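Local coordinates for protein kojibiose phosphorylase (Gut metagenome, PDB 6W0P) that belongs to glycoside hydrolase family 65, with a beta-rich N-terminal domain, a helical central catalytic domain and a small C-terminal domain, at residues 413-418 with 480-485; 489-494 with 599-604; 535-540 with 544-549. One frame throughout, in Å; residues are numbered along the deposited sequence. Where two conformers were deposited one is given.

Overall arrangement
All three interactions fall within the central catalytic domain and on the same side of the chain's centre. The centres of interactions 2 and 3 are about 10 Å apart. Interaction 1 lies about 16 Å from interaction 3 and about 19 Å from interaction 2, again between centres. In sequence, interaction 3 falls between the two segments of interaction 2. These two touch where F601 CE1 lies 3.7 Å from F546 CZ. A probable hydrogen bond of 2.9 Å also joins N490 ND2 to V536 O. Interaction 1 packs on interaction 3, with K480 CG 3.4 Å from N549 OD1. Interaction 1 also lies close to the second subunit.

Interaction 1 of 3, residues 413-418 with 480-485; sequences ASTQFQ and KLMVNH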
ATOM      1  N   ALA A 413       9.775   4.572  -0.206  1.00 27.87           N
ATOM      2  CA  ALA A 413       9.935   6.002  -0.593  1.00 27.75           C
ATOM      3  C   ALA A 413       9.862   6.920   0.627  1.00 27.10           C
ATOM      4  O   ALA A 413      10.521   7.960   0.577  1.00 26.59           O
ATOM      5  CB  ALA A 413       8.943   6.440  -1.651  1.00 28.09           C
ATOM      6  N   SER A 414       9.131   6.551   1.676  1.00 27.34           N
ATOM      7  CA  SER A 414       8.960   7.394   2.892  1.00 27.71           C
ATOM      8  C   SER A 414       9.983   7.001   3.963  1.00 28.08           C
ATOM      9  O   SER A 414      10.113   7.744   4.972  1.00 28.26           O
ATOM     10  CB  SER A 414       7.566   7.318   3.440  1.00 27.88           C
ATOM     11  OG  SER A 414       6.625   7.782   2.482  1.00 28.01           O
ATOM     12  N   THR A 415      10.710   5.896   3.776  1.00 27.90           N
ATOM     13  CA  THR A 415      11.459   5.264   4.894  1.00 28.02           C
ATOM     14  C   THR A 415      12.972   5.201   4.672  1.00 27.71           C
ATOM     15  O   THR A 415      13.673   5.070   5.702  1.00 28.15           O
ATOM     16  CB  THR A 415      10.911   3.866   5.174  1.00 27.97           C
ATOM     17  OG1 THR A 415      11.118   3.085   4.002  1.00 28.13           O
ATOM     18  CG2 THR A 415       9.456   3.915   5.564  1.00 27.89           C
ATOM     19  N   GLN A 416      13.448   5.270   3.431  1.00 27.14           N
ATOM     20  CA  GLN A 416      14.856   4.959   3.071  1.00 27.48           C
ATOM     21  C   GLN A 416      15.563   6.247   2.653  1.00 27.74           C
ATOM     22  O   GLN A 416      15.189   6.815   1.615  1.00 27.83           O
ATOM     23  CB  GLN A 416      14.936   3.942   1.930  1.00 27.06           C
ATOM     24  CG  GLN A 416      14.540   2.522   2.313  1.00 27.10           C
ATOM     25  CD  GLN A 416      14.721   1.594   1.135  1.00 26.98           C
ATOM     26  OE1 GLN A 416      14.058   1.762   0.112  1.00 26.46           O
ATOM     27  NE2 GLN A 416      15.704   0.702   1.234  1.00 26.40           N
ATOM     28  N   PHE A 417      16.585   6.668   3.396  1.00 28.58           N
ATOM     29  CA  PHE A 417      17.336   7.911   3.078  1.00 28.85           C
ATOM     30  C   PHE A 417      18.703   7.559   2.497  1.00 28.21           C
ATOM     31  O   PHE A 417      19.502   8.486   2.268  1.00 28.43           O
ATOM     32  CB  PHE A 417      17.296   8.839   4.296  1.00 29.50           C
ATOM     33  CG  PHE A 417      15.883   9.003   4.796  1.00 29.93           C
ATOM     34  CD1 PHE A 417      14.859   9.317   3.921  1.00 30.46           C
ATOM     35  CD2 PHE A 417      15.556   8.751   6.113  1.00 30.71           C
ATOM     36  CE1 PHE A 417      13.546   9.422   4.367  1.00 30.76           C
ATOM     37  CE2 PHE A 417      14.249   8.863   6.561  1.00 30.58           C
ATOM     38  CZ  PHE A 417      13.244   9.190   5.688  1.00 30.45           C
ATOM     39  N   GLN A 418      18.930   6.280   2.176  1.00 27.98           N
ATOM     40  CA  GLN A 418      20.179   5.822   1.512  1.00 27.96           C
ATOM     41  C   GLN A 418      20.429   6.623   0.239  1.00 27.75           C
ATOM     42  O   GLN A 418      21.581   6.807  -0.109  1.00 29.11           O
ATOM     43  CB  GLN A 418      20.195   4.303   1.240  1.00 27.89           C
ATOM     44  CG  GLN A 418      19.080   3.776   0.340  1.00 27.50           C
ATOM     45  CD  GLN A 418      18.771   2.312   0.582  1.00 27.22           C
ATOM     46  OE1 GLN A 418      18.758   1.836   1.716  1.00 27.09           O
ATOM     47  NE2 GLN A 418      18.528   1.584  -0.488  1.00 26.08           N
ATOM     48  N   LYS A 480      13.400  -4.924   6.995  1.00 26.51           N
ATOM     49  CA  LYS A 480      13.180  -4.210   8.286  1.00 26.82           C
ATOM     50  C   LYS A 480      12.508  -2.860   8.019  1.00 27.29           C
ATOM     51  O   LYS A 480      13.203  -1.937   7.504  1.00 28.16           O
ATOM     52  CB  LYS A 480      14.494  -4.061   9.052  1.00 26.30           C
ATOM     53  CG  LYS A 480      14.879  -5.310   9.821  1.00 26.60           C
ATOM     54  CD  LYS A 480      13.929  -5.611  10.971  1.00 26.53           C
ATOM     55  CE  LYS A 480      13.885  -7.077  11.326  1.00 26.59           C
ATOM     56  NZ  LYS A 480      13.630  -7.932  10.138  1.00 26.41           N
ATOM     57  N   LEU A 481      11.233  -2.760   8.394  1.00 27.44           N
ATOM     58  CA  LEU A 481      10.315  -1.637   8.053  1.00 27.99           C
ATOM     59  C   LEU A 481       9.819  -0.905   9.311  1.00 28.21           C
ATOM     60  O   LEU A 481       9.315  -1.559  10.225  1.00 28.57           O
ATOM     61  CB  LEU A 481       9.148  -2.205   7.239  1.00 27.95           C
ATOM     62  CG  LEU A 481       7.961  -1.265   7.025  1.00 28.34           C
ATOM     63  CD1 LEU A 481       8.386   0.028   6.342  1.00 28.87           C
ATOM     64  CD2 LEU A 481       6.863  -1.957   6.238  1.00 28.40           C
ATOM     65  N   MET A 482       9.941   0.424   9.335  1.00 29.38           N
ATOM     66  CA  MET A 482       9.439   1.305  10.423  1.00 30.50           C
ATOM     67  C   MET A 482      10.191   0.916  11.695  1.00 29.47           C
ATOM     68  O   MET A 482       9.578   0.795  12.791  1.00 28.73           O
ATOM     69  CB  MET A 482       7.927   1.177  10.652  1.00 32.86           C
ATOM     70  CG  MET A 482       7.060   1.645   9.480  1.00 35.53           C
ATOM     71  SD  MET A 482       7.206   3.390   9.089  1.00 41.11           S
ATOM     72  CE  MET A 482       6.934   4.137  10.701  1.00 42.41           C
ATOM     73  N   VAL A 483      11.490   0.680  11.543  1.00 28.30           N
ATOM     74  CA  VAL A 483      12.379   0.455  12.709  1.00 27.52           C
ATOM     75  C   VAL A 483      12.960   1.797  13.134  1.00 27.39           C
ATOM     76  O   VAL A 483      12.878   2.759  12.354  1.00 26.99           O
ATOM     77  CB  VAL A 483      13.473  -0.577  12.401  1.00 27.28           C
ATOM     78  CG1 VAL A 483      12.851  -1.931  12.131  1.00 26.62           C
ATOM     79  CG2 VAL A 483      14.403  -0.146  11.281  1.00 27.00           C
ATOM     80  N   ASN A 484      13.554   1.817  14.319  1.00 27.54           N
ATOM     81  CA  ASN A 484      14.247   2.984  14.896  1.00 27.55           C
ATOM     82  C   ASN A 484      15.718   2.638  15.102  1.00 28.17           C
ATOM     83  O   ASN A 484      16.008   1.484  15.345  1.00 28.29           O
ATOM     84  CB  ASN A 484      13.592   3.399  16.205  1.00 27.68           C
ATOM     85  CG  ASN A 484      12.096   3.555  16.088  1.00 27.29           C
ATOM     86  OD1 ASN A 484      11.603   4.156  15.139  1.00 27.35           O
ATOM     87  ND2 ASN A 484      11.381   3.075  17.083  1.00 27.32           N
ATOM     88  N   HIS A 485      16.605   3.631  14.997  1.00 29.00           N
ATOM     89  CA  HIS A 485      18.053   3.475  15.265  1.00 29.06           C
ATOM     90  C   HIS A 485      18.625   2.438  14.290  1.00 28.85           C
ATOM     91  O   HIS A 485      19.425   1.560  14.746  1.00 27.62           O
ATOM     92  CB  HIS A 485      18.269   3.095  16.735  1.00 29.21           C
ATOM     93  CG  HIS A 485      17.470   3.916  17.690  1.00 29.53           C
ATOM     94  ND1 HIS A 485      17.283   5.258  17.505  1.00 29.20           N
ATOM     95  CD2 HIS A 485      16.837   3.593  18.851  1.00 29.63           C
ATOM     96  CE1 HIS A 485      16.601   5.745  18.531  1.00 29.57           C
ATOM     97  NE2 HIS A 485      16.291   4.737  19.361  1.00 29.50           N
TER
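T415 and L481 meet through methyl groups that their torsions set in place. In T415 the hydroxyl sits between the backbone N and the carbonyl carbon (chi1 62°). This leaves CG2 anti to the carbonyl carbon and directed at residues 480-485. L481 places CG anti to its backbone N; chi1 168° and chi2 57° together bring CD1 to the threonine methyl. T415 CG2 lies 4.1 Å from L481 CD1, and the two side chains cross at about a right angle. The same methyl is 4.2 Å from the sulfur M482 SD, so it has a leucine branch and a thioether as neighbours. The hydroxyl T415 OG1 makes hydrogen bonds with the carbonyls of Q411 and H412 at helix 410-413. M482 and V483 both face V473 in a G1 beta bulge, with M482 in the left-handed region. Across the subunit boundary, L481 packs on W410 and M482 on Y580, both of the second subunit. The contact is small and its touching atoms are loosely spaced. The polar branch of T415, held by the helix carbonyls, sets the side chain's rotation; the methyl contact adds weak, undirected dispersion.

Interaction 2 of 3, residues 489-494 with 599-604; sequences TNFMAK and EEFSQK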
ATOM      1  N   THR A 489      21.557   4.080   8.534  1.00 26.07           N
ATOM      2  CA  THR A 489      20.944   5.431   8.425  1.00 26.51           C
ATOM      3  C   THR A 489      21.688   6.429   9.342  1.00 27.34           C
ATOM      4  O   THR A 489      22.105   7.515   8.858  1.00 27.72           O
ATOM      5  CB  THR A 489      19.440   5.338   8.714  1.00 26.44           C
ATOM      6  OG1 THR A 489      18.836   4.409   7.806  1.00 25.66           O
ATOM      7  CG2 THR A 489      18.748   6.680   8.646  1.00 26.50           C
ATOM      8  N   ASN A 490      21.874   6.081  10.620  1.00 27.57           N
ATOM      9  CA  ASN A 490      22.419   7.014  11.637  1.00 28.05           C
ATOM     10  C   ASN A 490      23.908   7.233  11.353  1.00 28.51           C
ATOM     11  O   ASN A 490      24.355   8.397  11.382  1.00 28.38           O
ATOM     12  CB  ASN A 490      22.175   6.517  13.063  1.00 27.77           C
ATOM     13  CG  ASN A 490      20.710   6.565  13.436  1.00 27.50           C
ATOM     14  OD1 ASN A 490      19.859   6.680  12.566  1.00 26.31           O
ATOM     15  ND2 ASN A 490      20.422   6.442  14.724  1.00 27.72           N
ATOM     16  N   PHE A 491      24.625   6.145  11.080  1.00 28.33           N
ATOM     17  CA  PHE A 491      26.076   6.162  10.811  1.00 29.15           C
ATOM     18  C   PHE A 491      26.330   7.071   9.607  1.00 29.37           C
ATOM     19  O   PHE A 491      27.125   8.030   9.727  1.00 29.46           O
ATOM     20  CB  PHE A 491      26.595   4.742  10.587  1.00 29.07           C
ATOM     21  CG  PHE A 491      28.090   4.626  10.455  1.00 29.45           C
ATOM     22  CD1 PHE A 491      28.705   4.739   9.222  1.00 29.54           C
ATOM     23  CD2 PHE A 491      28.878   4.369  11.562  1.00 29.94           C
ATOM     24  CE1 PHE A 491      30.081   4.630   9.108  1.00 29.67           C
ATOM     25  CE2 PHE A 491      30.251   4.229  11.440  1.00 30.43           C
ATOM     26  CZ  PHE A 491      30.847   4.349  10.208  1.00 30.30           C
ATOM     27  N   MET A 492      25.656   6.803   8.489  1.00 28.87           N
ATOM     28  CA  MET A 492      25.884   7.570   7.237  1.00 29.56           C
ATOM     29  C   MET A 492      25.480   9.050   7.423  1.00 31.00           C
ATOM     30  O   MET A 492      26.155   9.901   6.818  1.00 31.16           O
ATOM     31  CB  MET A 492      25.118   6.944   6.071  1.00 28.60           C
ATOM     32  CG  MET A 492      25.622   5.568   5.698  1.00 28.41           C
ATOM     33  SD  MET A 492      27.376   5.558   5.277  1.00 28.24           S
ATOM     34  CE  MET A 492      27.296   6.349   3.670  1.00 28.07           C
ATOM     35  N   ALA A 493      24.408   9.344   8.179  1.00 31.39           N
ATOM     36  CA  ALA A 493      23.951  10.715   8.496  1.00 32.15           C
ATOM     37  C   ALA A 493      25.035  11.440   9.308  1.00 33.70           C
ATOM     38  O   ALA A 493      25.401  12.595   8.972  1.00 34.13           O
ATOM     39  CB  ALA A 493      22.643  10.669   9.253  1.00 31.85           C
ATOM     40  N   LYS A 494      25.525  10.793  10.364  1.00 35.10           N
ATOM     41  CA  LYS A 494      26.630  11.316  11.206  1.00 35.81           C
ATOM     42  C   LYS A 494      27.855  11.569  10.318  1.00 35.42           C
ATOM     43  O   LYS A 494      28.446  12.660  10.458  1.00 35.56           O
ATOM     44  CB  LYS A 494      26.921  10.358  12.354  1.00 37.37           C
ATOM     45  CG  LYS A 494      27.920  10.885  13.370  1.00 39.91           C
ATOM     46  CD  LYS A 494      28.203   9.958  14.546  1.00 40.57           C
ATOM     47  CE  LYS A 494      29.245  10.554  15.475  1.00 42.35           C
ATOM     48  NZ  LYS A 494      29.147   9.972  16.833  1.00 43.67           N
ATOM     49  N   GLU A 599      38.304   1.106   5.635  1.00 36.14           N
ATOM     50  CA  GLU A 599      39.615   1.604   6.148  1.00 37.91           C
ATOM     51  C   GLU A 599      39.558   1.882   7.660  1.00 37.66           C
ATOM     52  O   GLU A 599      40.615   1.847   8.277  1.00 37.78           O
ATOM     53  CB  GLU A 599      40.126   2.817   5.355  1.00 40.55           C
ATOM     54  CG  GLU A 599      39.450   4.157   5.664  1.00 42.38           C
ATOM     55  CD  GLU A 599      38.243   4.477   4.800  1.00 45.12           C
ATOM     56  OE1 GLU A 599      37.747   3.545   4.079  1.00 46.84           O
ATOM     57  OE2 GLU A 599      37.773   5.644   4.853  1.00 48.42           O
ATOM     58  N   GLU A 600      38.392   2.124   8.263  1.00 36.95           N
ATOM     59  CA  GLU A 600      38.257   2.511   9.696  0.50 36.77           C
ATOM     60  C   GLU A 600      38.001   1.294  10.592  1.00 36.20           C
ATOM     61  O   GLU A 600      37.999   1.468  11.833  1.00 36.20           O
ATOM     62  CB  GLU A 600      37.101   3.492   9.871  0.50 37.19           C
ATOM     63  CG  GLU A 600      37.446   4.884   9.391  0.50 37.58           C
ATOM     64  CD  GLU A 600      36.250   5.733   9.023  0.50 37.38           C
ATOM     65  OE1 GLU A 600      35.138   5.458   9.544  0.50 37.45           O
ATOM     66  OE2 GLU A 600      36.441   6.661   8.211  0.50 37.16           O
ATOM     67  N   PHE A 601      37.772   0.113  10.017  1.00 34.60           N
ATOM     68  CA  PHE A 601      37.368  -1.045  10.843  1.00 34.27           C
ATOM     69  C   PHE A 601      38.492  -2.071  10.860  1.00 34.22           C
ATOM     70  O   PHE A 601      39.048  -2.365   9.808  1.00 34.33           O
ATOM     71  CB  PHE A 601      36.032  -1.608  10.379  1.00 34.09           C
ATOM     72  CG  PHE A 601      34.896  -0.635  10.576  1.00 34.17           C
ATOM     73  CD1 PHE A 601      34.470  -0.288  11.852  1.00 34.33           C
ATOM     74  CD2 PHE A 601      34.274  -0.050   9.489  1.00 33.76           C
ATOM     75  CE1 PHE A 601      33.437   0.620  12.038  1.00 33.96           C
ATOM     76  CE2 PHE A 601      33.246   0.863   9.671  1.00 33.71           C
ATOM     77  CZ  PHE A 601      32.829   1.187  10.944  1.00 33.87           C
ATOM     78  N   SER A 602      38.796  -2.594  12.046  1.00 34.88           N
ATOM     79  CA  SER A 602      39.877  -3.582  12.259  1.00 35.40           C
ATOM     80  C   SER A 602      39.430  -4.919  11.676  1.00 36.78           C
ATOM     81  O   SER A 602      38.198  -5.075  11.401  1.00 36.60           O
ATOM     82  CB  SER A 602      40.201  -3.688  13.719  1.00 35.71           C
ATOM     83  OG  SER A 602      39.121  -4.239  14.454  1.00 35.32           O
ATOM     84  N   GLN A 603      40.373  -5.841  11.502  1.00 37.40           N
ATOM     85  CA  GLN A 603      40.114  -7.254  11.144  1.00 39.07           C
ATOM     86  C   GLN A 603      39.035  -7.825  12.061  1.00 38.64           C
ATOM     87  O   GLN A 603      38.170  -8.583  11.568  1.00 38.12           O
ATOM     88  CB  GLN A 603      41.373  -8.110  11.295  1.00 41.57           C
ATOM     89  CG  GLN A 603      42.440  -7.768  10.273  1.00 44.18           C
ATOM     90  CD  GLN A 603      41.948  -8.030   8.873  1.00 47.13           C
ATOM     91  OE1 GLN A 603      41.627  -9.165   8.519  1.00 50.39           O
ATOM     92  NE2 GLN A 603      41.872  -6.976   8.073  1.00 47.91           N
ATOM     93  N   LYS A 604      39.133  -7.544  13.355  1.00 38.32           N
ATOM     94  CA  LYS A 604      38.271  -8.173  14.389  1.00 38.27           C
ATOM     95  C   LYS A 604      36.848  -7.603  14.291  1.00 35.89           C
ATOM     96  O   LYS A 604      35.909  -8.360  14.509  1.00 35.19           O
ATOM     97  CB  LYS A 604      38.868  -7.960  15.784  1.00 40.19           C
ATOM     98  CG  LYS A 604      40.024  -8.891  16.122  1.00 41.73           C
ATOM     99  CD  LYS A 604      40.596  -8.669  17.511  1.00 43.19           C
ATOM    100  CE  LYS A 604      41.562  -9.766  17.919  1.00 44.57           C
ATOM    101  NZ  LYS A 604      42.215  -9.455  19.209  1.00 46.03           N
TER
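F491, on helix 487-504, reaches across to F601, which lies just ahead of helix 603-613. From CA, the bond to CB already leads toward residues 599-604. CG stands anti to the backbone N (chi1 -173°), so the ring extends well out from the helix. The ring is stacked with F593 of helix 590-596. Further out, CE2 of F491 comes 4.0 Å from CZ of F601. The far carbon CZ of F491 is closer still, 3.8 Å from F601 CZ. The two phenylalanines thus come from opposite directions and meet at their outermost carbons. Their planes are turned about 36° from one another. F491 CZ arrives at the edge of the F601 ring, near its plane, whereas F601 CZ approaches the F491 ring obliquely. The pair is therefore not a stack.

F601 also rests on F593 and M594, so helix 590-596 lies against both rings. The aromatic pair joins the two helix regions through F593 as well as directly. The carboxylate oxygen E600 OE1 is 4.5 Å from F491 CZ. E600 was deposited in two conformers, so this approach is tentative. Beyond F601, S602 is the N-cap of helix 603-613. Its side chain caps a backbone N in the first turn, and Q605 OE1 accepts from S602 N, as in a capping box. The contact between the segments is apolar and near the surface. The carboxylate of E600, in the conformer given, pairs with K495 in a salt bridge, and the rings meet only through carbon. The attraction between them is dispersion, which gives no directional bond.

Interaction 3 of 3, residues 535-540 with 544-549; sequences MVILYD and LLFEQN
Residues 535-540 and 544-549 form a hairpin-like reversal, with one antiparallel bridge between Y539 and F546. This is a non-hydrogen-bonded pair, flanked by two backbone bonds. E547 N donates to L538 O at 2.8 Å, with an N-H...O angle of 161°. D540 N donates to L545 O at 3.0 Å and is nearly straight. Next to the turn, L544 N gives D540 O a weak bond of 2.9 Å. L538 O also receives the CA-H of F546.

Y539 packs on F546. CG of Y539 is anti to its backbone N (chi1 176°), and this lays CD1 over the centre of one face of the F546 ring, 3.6 Å above its plane. The planes are 41° apart, so the pair is oblique. In the plane of the F546 ring, at its edge, I537 CG2 is 3.9 Å from F546 CE1. F593 of helix 590-596 meets F546 edge-to-face. The far end of the tyrosine runs alongside L544, with Y539 OH 3.6 Å from L544 CD2, and the hydroxyl is hydrogen-bonded to Q605 NE2. L538 CB and E547 CB meet at 3.8 Å, while the glutamate's OE2 is hydrogen-bonded to F553 N.

N609 ND2 and OD1 hydrogen-bond L544 O and F546 N, respectively, which ties the second segment to helix 603-613. L538 is the centre of an inverse gamma turn. L544 is left-handed and, with L545, lies opposite D540, an arrangement resembling a G1 beta bulge at the end of a short antiparallel hairpin.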
ATOM      1  N   MET A 535      23.897  11.305  18.181  1.00 36.47           N
ATOM      2  CA  MET A 535      23.388  10.311  17.207  1.00 34.77           C
ATOM      3  C   MET A 535      23.498   8.915  17.828  1.00 33.61           C
ATOM      4  O   MET A 535      24.594   8.538  18.289  1.00 32.86           O
ATOM      5  CB  MET A 535      24.149  10.372  15.881  1.00 34.23           C
ATOM      6  CG  MET A 535      23.580   9.447  14.824  1.00 34.03           C
ATOM      7  SD  MET A 535      22.001   9.963  14.117  1.00 33.44           S
ATOM      8  CE  MET A 535      22.561  11.422  13.247  1.00 33.80           C
ATOM      9  N   VAL A 536      22.372   8.208  17.879  1.00 32.09           N
ATOM     10  CA  VAL A 536      22.318   6.824  18.401  1.00 31.97           C
ATOM     11  C   VAL A 536      23.106   5.953  17.424  1.00 32.42           C
ATOM     12  O   VAL A 536      22.830   6.035  16.208  1.00 31.83           O
ATOM     13  CB  VAL A 536      20.876   6.321  18.552  1.00 31.48           C
ATOM     14  CG1 VAL A 536      20.866   4.865  18.980  1.00 31.54           C
ATOM     15  CG2 VAL A 536      20.077   7.176  19.520  1.00 32.00           C
ATOM     16  N   ILE A 537      24.064   5.195  17.958  1.00 32.66           N
ATOM     17  CA  ILE A 537      24.898   4.195  17.236  1.00 33.11           C
ATOM     18  C   ILE A 537      24.959   2.946  18.124  1.00 33.47           C
ATOM     19  O   ILE A 537      25.744   2.953  19.087  1.00 32.80           O
ATOM     20  CB  ILE A 537      26.320   4.724  16.931  1.00 33.18           C
ATOM     21  CG1 ILE A 537      26.322   6.025  16.134  1.00 33.05           C
ATOM     22  CG2 ILE A 537      27.143   3.646  16.227  1.00 33.14           C
ATOM     23  CD1 ILE A 537      25.788   5.862  14.724  1.00 33.32           C
ATOM     24  N   LEU A 538      24.196   1.906  17.773  1.00 33.58           N
ATOM     25  CA  LEU A 538      24.095   0.663  18.573  1.00 34.26           C
ATOM     26  C   LEU A 538      25.364  -0.166  18.337  1.00 35.75           C
ATOM     27  O   LEU A 538      25.395  -1.017  17.416  1.00 36.09           O
ATOM     28  CB  LEU A 538      22.809  -0.073  18.192  1.00 33.55           C
ATOM     29  CG  LEU A 538      21.523   0.697  18.467  1.00 33.69           C
ATOM     30  CD1 LEU A 538      20.332  -0.026  17.874  1.00 33.43           C
ATOM     31  CD2 LEU A 538      21.322   0.920  19.973  1.00 34.13           C
ATOM     32  N   TYR A 539      26.410   0.133  19.102  1.00 36.56           N
ATOM     33  CA  TYR A 539      27.738  -0.502  18.961  1.00 37.65           C
ATOM     34  C   TYR A 539      28.154  -1.017  20.333  1.00 39.67           C
ATOM     35  O   TYR A 539      28.100  -0.238  21.307  1.00 40.24           O
ATOM     36  CB  TYR A 539      28.782   0.468  18.407  1.00 37.41           C
ATOM     37  CG  TYR A 539      30.154  -0.143  18.339  1.00 37.52           C
ATOM     38  CD1 TYR A 539      30.402  -1.162  17.440  1.00 37.71           C
ATOM     39  CD2 TYR A 539      31.177   0.220  19.207  1.00 38.04           C
ATOM     40  CE1 TYR A 539      31.644  -1.774  17.369  1.00 38.07           C
ATOM     41  CE2 TYR A 539      32.437  -0.368  19.135  1.00 37.66           C
ATOM     42  CZ  TYR A 539      32.668  -1.373  18.212  1.00 37.76           C
ATOM     43  OH  TYR A 539      33.859  -2.018  18.084  1.00 37.20           O
ATOM     44  N   ASP A 540      28.535  -2.288  20.404  1.00 41.27           N
ATOM     45  CA  ASP A 540      28.985  -2.919  21.666  1.00 44.22           C
ATOM     46  C   ASP A 540      30.521  -3.050  21.632  1.00 45.43           C
ATOM     47  O   ASP A 540      31.039  -3.733  20.749  1.00 46.16           O
ATOM     48  CB  ASP A 540      28.209  -4.214  21.880  1.00 44.01           C
ATOM     49  CG  ASP A 540      28.579  -4.878  23.184  1.00 45.61           C
ATOM     50  OD1 ASP A 540      29.740  -4.706  23.614  1.00 46.17           O
ATOM     51  OD2 ASP A 540      27.721  -5.586  23.733  1.00 47.73           O
ATOM     52  N   LEU A 544      32.178  -6.100  19.641  1.00 34.53           N
ATOM     53  CA  LEU A 544      32.580  -5.354  18.419  1.00 34.23           C
ATOM     54  C   LEU A 544      31.421  -5.342  17.394  1.00 32.57           C
ATOM     55  O   LEU A 544      31.695  -5.001  16.229  1.00 30.99           O
ATOM     56  CB  LEU A 544      33.846  -5.980  17.801  1.00 34.73           C
ATOM     57  CG  LEU A 544      35.057  -6.197  18.714  1.00 36.08           C
ATOM     58  CD1 LEU A 544      36.200  -6.822  17.936  1.00 35.88           C
ATOM     59  CD2 LEU A 544      35.528  -4.898  19.372  1.00 35.90           C
ATOM     60  N   LEU A 545      30.183  -5.678  17.794  1.00 32.21           N
ATOM     61  CA  LEU A 545      29.015  -5.750  16.857  1.00 32.07           C
ATOM     62  C   LEU A 545      28.304  -4.396  16.786  1.00 31.52           C
ATOM     63  O   LEU A 545      28.183  -3.727  17.823  1.00 32.80           O
ATOM     64  CB  LEU A 545      28.034  -6.835  17.303  1.00 31.95           C
ATOM     65  CG  LEU A 545      28.541  -8.275  17.210  1.00 32.70           C
ATOM     66  CD1 LEU A 545      27.564  -9.242  17.858  1.00 32.96           C
ATOM     67  CD2 LEU A 545      28.782  -8.684  15.766  1.00 32.77           C
ATOM     68  N   PHE A 546      27.870  -3.991  15.594  1.00 30.39           N
ATOM     69  CA  PHE A 546      26.757  -3.024  15.411  1.00 29.64           C
ATOM     70  C   PHE A 546      25.449  -3.809  15.420  1.00 29.61           C
ATOM     71  O   PHE A 546      25.408  -4.946  14.854  1.00 29.24           O
ATOM     72  CB  PHE A 546      26.896  -2.229  14.120  1.00 28.79           C
ATOM     73  CG  PHE A 546      28.097  -1.324  14.093  1.00 28.92           C
ATOM     74  CD1 PHE A 546      28.034  -0.032  14.604  1.00 29.07           C
ATOM     75  CD2 PHE A 546      29.296  -1.770  13.570  1.00 28.53           C
ATOM     76  CE1 PHE A 546      29.160   0.784  14.584  1.00 29.45           C
ATOM     77  CE2 PHE A 546      30.403  -0.942  13.533  1.00 29.07           C
ATOM     78  CZ  PHE A 546      30.335   0.332  14.035  1.00 29.18           C
ATOM     79  N   GLU A 547      24.425  -3.267  16.077  1.00 29.61           N
ATOM     80  CA  GLU A 547      23.064  -3.860  16.008  1.00 30.13           C
ATOM     81  C   GLU A 547      22.366  -3.155  14.852  1.00 29.15           C
ATOM     82  O   GLU A 547      22.418  -1.949  14.835  1.00 29.07           O
ATOM     83  CB  GLU A 547      22.297  -3.733  17.332  1.00 30.99           C
ATOM     84  CG  GLU A 547      20.984  -4.521  17.315  1.00 31.04           C
ATOM     85  CD  GLU A 547      20.168  -4.511  18.601  1.00 31.04           C
ATOM     86  OE1 GLU A 547      20.377  -3.604  19.435  1.00 32.01           O
ATOM     87  OE2 GLU A 547      19.295  -5.372  18.738  1.00 30.67           O
ATOM     88  N   GLN A 548      21.782  -3.903  13.913  1.00 28.71           N
ATOM     89  CA  GLN A 548      21.279  -3.359  12.629  1.00 28.17           C
ATOM     90  C   GLN A 548      20.217  -2.301  12.906  1.00 27.19           C
ATOM     91  O   GLN A 548      20.190  -1.286  12.186  1.00 26.64           O
ATOM     92  CB  GLN A 548      20.694  -4.460  11.741  1.00 28.30           C
ATOM     93  CG  GLN A 548      20.405  -3.959  10.351  1.00 28.14           C
ATOM     94  CD  GLN A 548      19.916  -5.066   9.465  1.00 28.31           C
ATOM     95  OE1 GLN A 548      20.655  -6.005   9.165  1.00 29.12           O
ATOM     96  NE2 GLN A 548      18.674  -4.940   9.026  1.00 27.30           N
ATOM     97  N   ASN A 549      19.348  -2.566  13.879  1.00 26.42           N
ATOM     98  CA  ASN A 549      18.340  -1.582  14.350  1.00 26.25           C
ATOM     99  C   ASN A 549      17.959  -1.939  15.793  1.00 26.59           C
ATOM    100  O   ASN A 549      18.317  -3.054  16.250  1.00 26.19           O
ATOM    101  CB  ASN A 549      17.145  -1.489  13.394  1.00 25.51           C
ATOM    102  CG  ASN A 549      16.372  -2.785  13.269  1.00 25.23           C
ATOM    103  OD1 ASN A 549      16.381  -3.404  12.200  1.00 24.86           O
ATOM    104  ND2 ASN A 549      15.674  -3.173  14.331  1.00 24.63           N
TER